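Local structure of DPS family protein (Vibrio cholerae O1 biovar El Tor, 3IQ1) at residues S16-Y30 against L70-M82. The protein probably binds iron and oxidises it, as a twelve-subunit member of the ferritin-like Dps family. Numbering follows the deposited sequence.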
loop_
_atom_site.group_PDB
_atom_site.type_symbol
_atom_site.label_atom_id
_atom_site.label_comp_id
_atom_site.label_asym_id
_atom_site.label_seq_id
_atom_site.Cartn_x
_atom_site.Cartn_y
_atom_site.Cartn_z
ATOM N N SER B 16 -8.213 28.608 32.700
ATOM C CA SER B 16 -8.544 27.588 31.744
ATOM C C SER B 16 -10.001 27.727 31.300
ATOM O O SER B 16 -10.322 27.538 30.116
ATOM C CB SER B 16 -8.261 26.181 32.269
ATOM O OG SER B 16 -6.867 25.997 32.476
ATOM N N GLN B 17 -10.875 28.066 32.248
ATOM C CA GLN B 17 -12.273 28.238 31.884
ATOM C C GLN B 17 -12.476 29.468 30.969
ATOM O O GLN B 17 -13.302 29.436 30.050
ATOM C CB GLN B 17 -13.159 28.304 33.119
ATOM C CG GLN B 17 -14.650 28.387 32.766
ATOM C CD GLN B 17 -15.121 27.147 31.991
ATOM O OE1 GLN B 17 -14.945 25.976 32.477
ATOM N NE2 GLN B 17 -15.691 27.380 30.761
ATOM N N LYS B 18 -11.713 30.538 31.175
ATOM C CA LYS B 18 -11.792 31.692 30.285
ATOM C C LYS B 18 -11.359 31.299 28.881
ATOM O O LYS B 18 -12.012 31.663 27.880
ATOM C CB LYS B 18 -10.904 32.806 30.805
ATOM C CG LYS B 18 -10.935 34.099 29.987
ATOM C CD LYS B 18 -10.319 35.252 30.787
ATOM C CE LYS B 18 -9.899 36.423 29.906
ATOM N NZ LYS B 18 -9.342 37.523 30.736
ATOM N N LEU B 19 -10.244 30.569 28.807
ATOM C CA LEU B 19 -9.771 30.056 27.505
ATOM C C LEU B 19 -10.775 29.145 26.848
ATOM O O LEU B 19 -11.027 29.263 25.650
ATOM C CB LEU B 19 -8.411 29.380 27.653
ATOM C CG LEU B 19 -7.297 30.426 27.609
ATOM C CD1 LEU B 19 -5.996 29.989 28.358
ATOM C CD2 LEU B 19 -7.065 31.010 26.156
ATOM N N ALA B 20 -11.410 28.305 27.637
ATOM C CA ALA B 20 -12.395 27.349 27.087
ATOM C C ALA B 20 -13.599 28.081 26.554
ATOM O O ALA B 20 -14.124 27.704 25.501
ATOM C CB ALA B 20 -12.834 26.367 28.111
ATOM N N ASN B 21 -14.027 29.121 27.258
ATOM C CA ASN B 21 -15.127 29.974 26.771
ATOM C C ASN B 21 -14.828 30.576 25.378
ATOM O O ASN B 21 -15.683 30.513 24.447
ATOM C CB ASN B 21 -15.395 31.104 27.737
ATOM C CG ASN B 21 -15.980 30.653 29.063
ATOM O OD1 ASN B 21 -16.463 29.534 29.191
ATOM N ND2 ASN B 21 -15.973 31.568 30.068
ATOM N N ALA B 22 -13.615 31.080 25.209
ATOM C CA ALA B 22 -13.199 31.671 23.935
ATOM C C ALA B 22 -13.078 30.596 22.844
ATOM O O ALA B 22 -13.496 30.824 21.686
ATOM C CB ALA B 22 -11.845 32.375 24.073
ATOM N N LEU B 23 -12.538 29.425 23.228
ATOM C CA LEU B 23 -12.470 28.306 22.332
ATOM C C LEU B 23 -13.869 27.820 21.869
ATOM O O LEU B 23 -14.045 27.384 20.738
ATOM C CB LEU B 23 -11.651 27.168 22.894
ATOM C CG LEU B 23 -10.114 27.420 23.040
ATOM C CD1 LEU B 23 -9.522 26.377 23.962
ATOM C CD2 LEU B 23 -9.407 27.410 21.665
ATOM N N ASN B 24 -14.825 27.827 22.767
ATOM C CA ASN B 24 -16.176 27.462 22.437
ATOM C C ASN B 24 -16.776 28.446 21.470
ATOM O O ASN B 24 -17.500 28.031 20.538
ATOM C CB ASN B 24 -17.054 27.390 23.698
ATOM C CG ASN B 24 -17.267 26.018 24.178
ATOM O OD1 ASN B 24 -17.245 25.757 25.421
ATOM N ND2 ASN B 24 -17.501 25.105 23.248
ATOM N N ASN B 25 -16.494 29.740 21.626
ATOM C CA ASN B 25 -17.006 30.718 20.615
ATOM C C ASN B 25 -16.357 30.475 19.264
ATOM O O ASN B 25 -16.966 30.566 18.217
ATOM C CB ASN B 25 -16.820 32.155 21.078
ATOM C CG ASN B 25 -17.755 32.517 22.189
ATOM O OD1 ASN B 25 -18.873 31.949 22.327
ATOM N ND2 ASN B 25 -17.346 33.528 22.985
ATOM N N LEU B 26 -15.087 30.115 19.291
ATOM C CA LEU B 26 -14.399 29.753 18.057
ATOM C C LEU B 26 -15.051 28.542 17.390
ATOM O O LEU B 26 -15.236 28.522 16.182
ATOM C CB LEU B 26 -12.928 29.506 18.306
ATOM C CG LEU B 26 -12.023 29.162 17.103
ATOM C CD1 LEU B 26 -11.905 30.284 16.113
ATOM C CD2 LEU B 26 -10.658 28.733 17.619
ATOM N N LEU B 27 -15.323 27.511 18.176
ATOM C CA LEU B 27 -15.971 26.274 17.712
ATOM C C LEU B 27 -17.310 26.586 17.058
ATOM O O LEU B 27 -17.607 26.048 16.001
ATOM C CB LEU B 27 -16.120 25.316 18.901
ATOM C CG LEU B 27 -16.889 24.033 18.631
ATOM C CD1 LEU B 27 -16.242 23.225 17.525
ATOM C CD2 LEU B 27 -16.994 23.226 19.901
ATOM N N ALA B 28 -18.091 27.473 17.660
ATOM C CA ALA B 28 -19.353 27.933 17.051
ATOM C C ALA B 28 -19.174 28.514 15.663
ATOM O O ALA B 28 -19.931 28.193 14.744
ATOM C CB ALA B 28 -20.033 28.941 17.957
ATOM N N ASN B 29 -18.154 29.370 15.520
ATOM C CA ASN B 29 -17.837 29.923 14.235
ATOM C C ASN B 29 -17.432 28.834 13.255
ATOM O O ASN B 29 -17.855 28.856 12.104
ATOM C CB ASN B 29 -16.766 30.982 14.365
ATOM C CG ASN B 29 -17.329 32.314 14.906
ATOM O OD1 ASN B 29 -16.727 32.917 15.840
ATOM N ND2 ASN B 29 -18.390 32.777 14.370
ATOM N N TYR B 30 -16.563 27.918 13.674
ATOM C CA TYR B 30 -16.202 26.809 12.803
ATOM C C TYR B 30 -17.383 26.035 12.289
ATOM O O TYR B 30 -17.405 25.602 11.124
ATOM C CB TYR B 30 -15.221 25.842 13.458
ATOM C CG TYR B 30 -13.767 26.126 13.271
ATOM C CD1 TYR B 30 -13.059 26.930 14.147
ATOM C CD2 TYR B 30 -13.079 25.583 12.222
ATOM C CE1 TYR B 30 -11.731 27.181 13.978
ATOM C CE2 TYR B 30 -11.701 25.830 12.070
ATOM C CZ TYR B 30 -11.055 26.632 12.917
ATOM O OH TYR B 30 -9.704 26.872 12.710
ATOM N N LEU B 70 -10.517 20.969 18.213
ATOM C CA LEU B 70 -10.948 22.054 19.066
ATOM C C LEU B 70 -11.879 21.606 20.189
ATOM O O LEU B 70 -11.675 21.954 21.352
ATOM C CB LEU B 70 -11.591 23.106 18.170
ATOM C CG LEU B 70 -12.037 24.407 18.665
ATOM C CD1 LEU B 70 -10.905 25.103 19.477
ATOM C CD2 LEU B 70 -12.433 25.264 17.408
ATOM N N ALA B 71 -12.885 20.777 19.877
ATOM C CA ALA B 71 -13.737 20.229 20.915
ATOM C C ALA B 71 -12.909 19.414 21.925
ATOM O O ALA B 71 -13.150 19.552 23.129
ATOM C CB ALA B 71 -14.837 19.323 20.316
ATOM N N GLU B 72 -11.941 18.651 21.440
ATOM C CA GLU B 72 -11.051 17.845 22.320
ATOM C C GLU B 72 -10.193 18.765 23.213
ATOM O O GLU B 72 -9.947 18.436 24.377
ATOM C CB GLU B 72 -10.138 16.958 21.522
ATOM C CG GLU B 72 -10.783 15.869 20.835
ATOM C CD GLU B 72 -9.759 14.946 20.232
ATOM O OE1 GLU B 72 -8.624 15.410 19.830
ATOM O OE2 GLU B 72 -10.124 13.774 20.162
ATOM N N ARG B 73 -9.728 19.886 22.685
ATOM C CA ARG B 73 -8.953 20.844 23.513
ATOM C C ARG B 73 -9.832 21.402 24.646
ATOM O O ARG B 73 -9.390 21.545 25.750
ATOM C CB ARG B 73 -8.360 21.996 22.676
ATOM C CG ARG B 73 -7.402 22.888 23.414
ATOM C CD ARG B 73 -6.141 22.173 23.901
ATOM N NE ARG B 73 -5.457 22.919 24.936
ATOM C CZ ARG B 73 -4.548 22.394 25.747
ATOM N NH1 ARG B 73 -4.142 21.140 25.546
ATOM N NH2 ARG B 73 -3.989 23.123 26.702
ATOM N N ILE B 74 -11.084 21.732 24.346
ATOM C CA ILE B 74 -12.034 22.208 25.351
ATOM C C ILE B 74 -12.225 21.161 26.437
ATOM O O ILE B 74 -12.167 21.459 27.649
ATOM C CB ILE B 74 -13.364 22.632 24.691
ATOM C CG1 ILE B 74 -13.140 23.890 23.810
ATOM C CG2 ILE B 74 -14.466 22.831 25.768
ATOM C CD1 ILE B 74 -14.265 24.182 22.760
ATOM N N LEU B 75 -12.407 19.912 26.026
ATOM C CA LEU B 75 -12.545 18.799 26.991
ATOM C C LEU B 75 -11.253 18.658 27.832
ATOM O O LEU B 75 -11.299 18.334 29.008
ATOM C CB LEU B 75 -12.835 17.496 26.219
ATOM C CG LEU B 75 -14.236 17.394 25.614
ATOM C CD1 LEU B 75 -14.253 16.379 24.447
ATOM C CD2 LEU B 75 -15.231 17.062 26.719
ATOM N N THR B 76 -10.116 18.870 27.199
ATOM C CA THR B 76 -8.803 18.729 27.792
ATOM C C THR B 76 -8.616 19.768 28.894
ATOM O O THR B 76 -7.999 19.468 29.907
ATOM C CB THR B 76 -7.704 18.793 26.697
ATOM O OG1 THR B 76 -7.803 17.599 25.859
ATOM C CG2 THR B 76 -6.319 18.797 27.269
ATOM N N LEU B 77 -9.255 20.908 28.730
ATOM C CA LEU B 77 -9.271 21.998 29.704
ATOM C C LEU B 77 -10.355 21.808 30.777
ATOM O O LEU B 77 -10.603 22.719 31.561
ATOM C CB LEU B 77 -9.420 23.375 29.011
ATOM C CG LEU B 77 -8.210 23.809 28.159
ATOM C CD1 LEU B 77 -8.672 25.007 27.304
ATOM C CD2 LEU B 77 -7.013 24.143 29.020
ATOM N N SER B 78 -10.978 20.624 30.808
ATOM C CA SER B 78 -12.080 20.284 31.754
ATOM C C SER B 78 -13.254 21.226 31.596
ATOM O O SER B 78 -13.859 21.654 32.566
ATOM C CB SER B 78 -11.594 20.226 33.202
ATOM O OG SER B 78 -10.647 19.189 33.340
ATOM N N ALA B 79 -13.573 21.524 30.360
ATOM C CA ALA B 79 -14.713 22.332 30.040
ATOM C C ALA B 79 -15.647 21.572 29.084
ATOM O O ALA B 79 -15.290 20.541 28.524
ATOM C CB ALA B 79 -14.235 23.729 29.451
ATOM N N ARG B 80 -16.854 22.120 28.895
ATOM C CA ARG B 80 -17.872 21.503 28.066
ATOM C C ARG B 80 -17.882 22.058 26.642
ATOM O O ARG B 80 -18.161 23.221 26.481
ATOM C CB ARG B 80 -19.238 21.853 28.704
ATOM C CG ARG B 80 -20.458 21.379 27.929
ATOM C CD ARG B 80 -21.716 21.829 28.639
ATOM N NE ARG B 80 -22.968 21.413 28.006
ATOM C CZ ARG B 80 -23.507 21.976 26.923
ATOM N NH1 ARG B 80 -22.908 22.953 26.258
ATOM N NH2 ARG B 80 -24.654 21.492 26.450
ATOM N N PRO B 81 -17.623 21.233 25.631
ATOM C CA PRO B 81 -17.741 21.797 24.277
ATOM C C PRO B 81 -19.203 21.962 23.883
ATOM O O PRO B 81 -19.989 21.033 24.077
ATOM C CB PRO B 81 -17.191 20.725 23.377
ATOM C CG PRO B 81 -17.137 19.483 24.225
ATOM C CD PRO B 81 -17.247 19.826 25.638
HETATM N N MSE B 82 -19.527 23.105 23.311
HETATM C CA MSE B 82 -20.830 23.294 22.732
HETATM C C MSE B 82 -21.064 22.192 21.679
HETATM O O MSE B 82 -20.185 21.909 20.883
HETATM C CB MSE B 82 -20.939 24.661 22.093
HETATM C CG MSE B 82 -21.943 25.496 22.646
HETATM SE SE MSE B 82 -22.006 27.249 21.653
HETATM C CE MSE B 82 -20.534 27.860 22.306
HETATM O O HOH W 1 -17.633 24.686 29.657
#
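Leu70 brings its CD2 methyl obliquely to the ring of Tyr30, 3.7 Å from CD1, while Leu26 O lies in the ring plane at the edge; the phenol OH is held by Gln121 and Gln147 of two further helices. The other flat group at the interface, the amide of Asn24, has the CD1 methyl of Ile74 over one side, and its outer end reaches the backbone of Arg80 to Met82. This is the antiparallel pairing of the first two helices of a ferritin-like four-helix bundle; over residues 16-30 and 70-76 the axes come within 9.6 Å, at 161° between their N-to-C directions, and the pair illustrates knobs-into-holes packing. Leu70 is one knob, seated among Leu23, Leu26, Leu27 and Tyr30. CG anti to the backbone N (chi1 -174°) carries the branch toward helix 13-43, where CD1 meets Leu23 CD2 at 3.5 Å and CD2 faces the Leu27 backbone and the tyrosine. One turn on, Ile74 fills the hole formed by Ala20, Leu23, Asn24 and Leu27, its CG1 against Leu23 CB. The Leu77 side chain crosses that of Leu23 at about a right angle, CD1 to CD1, and sets CD2 beside Ser16.

A Schellman motif, with Ser78 at positive phi, ends helix 49-76 and turns the chain back along helix 13-43. Beyond it, Met82, present as selenomethionine and bent at chi3 (-73°), lays CE 3.5 Å from Asn24 O. Arg80 NE makes a salt bridge with Asp99 of a second subunit, and Arg73 pairs with Glu148 of a third, so this contact also serves subunit interfaces. Two alanines meet where the returning chain passes the helix: Ala20 CB and Ala79 CB are modelled 3.3 Å apart, shorter than ordinary van der Waals contact and perhaps slightly strained.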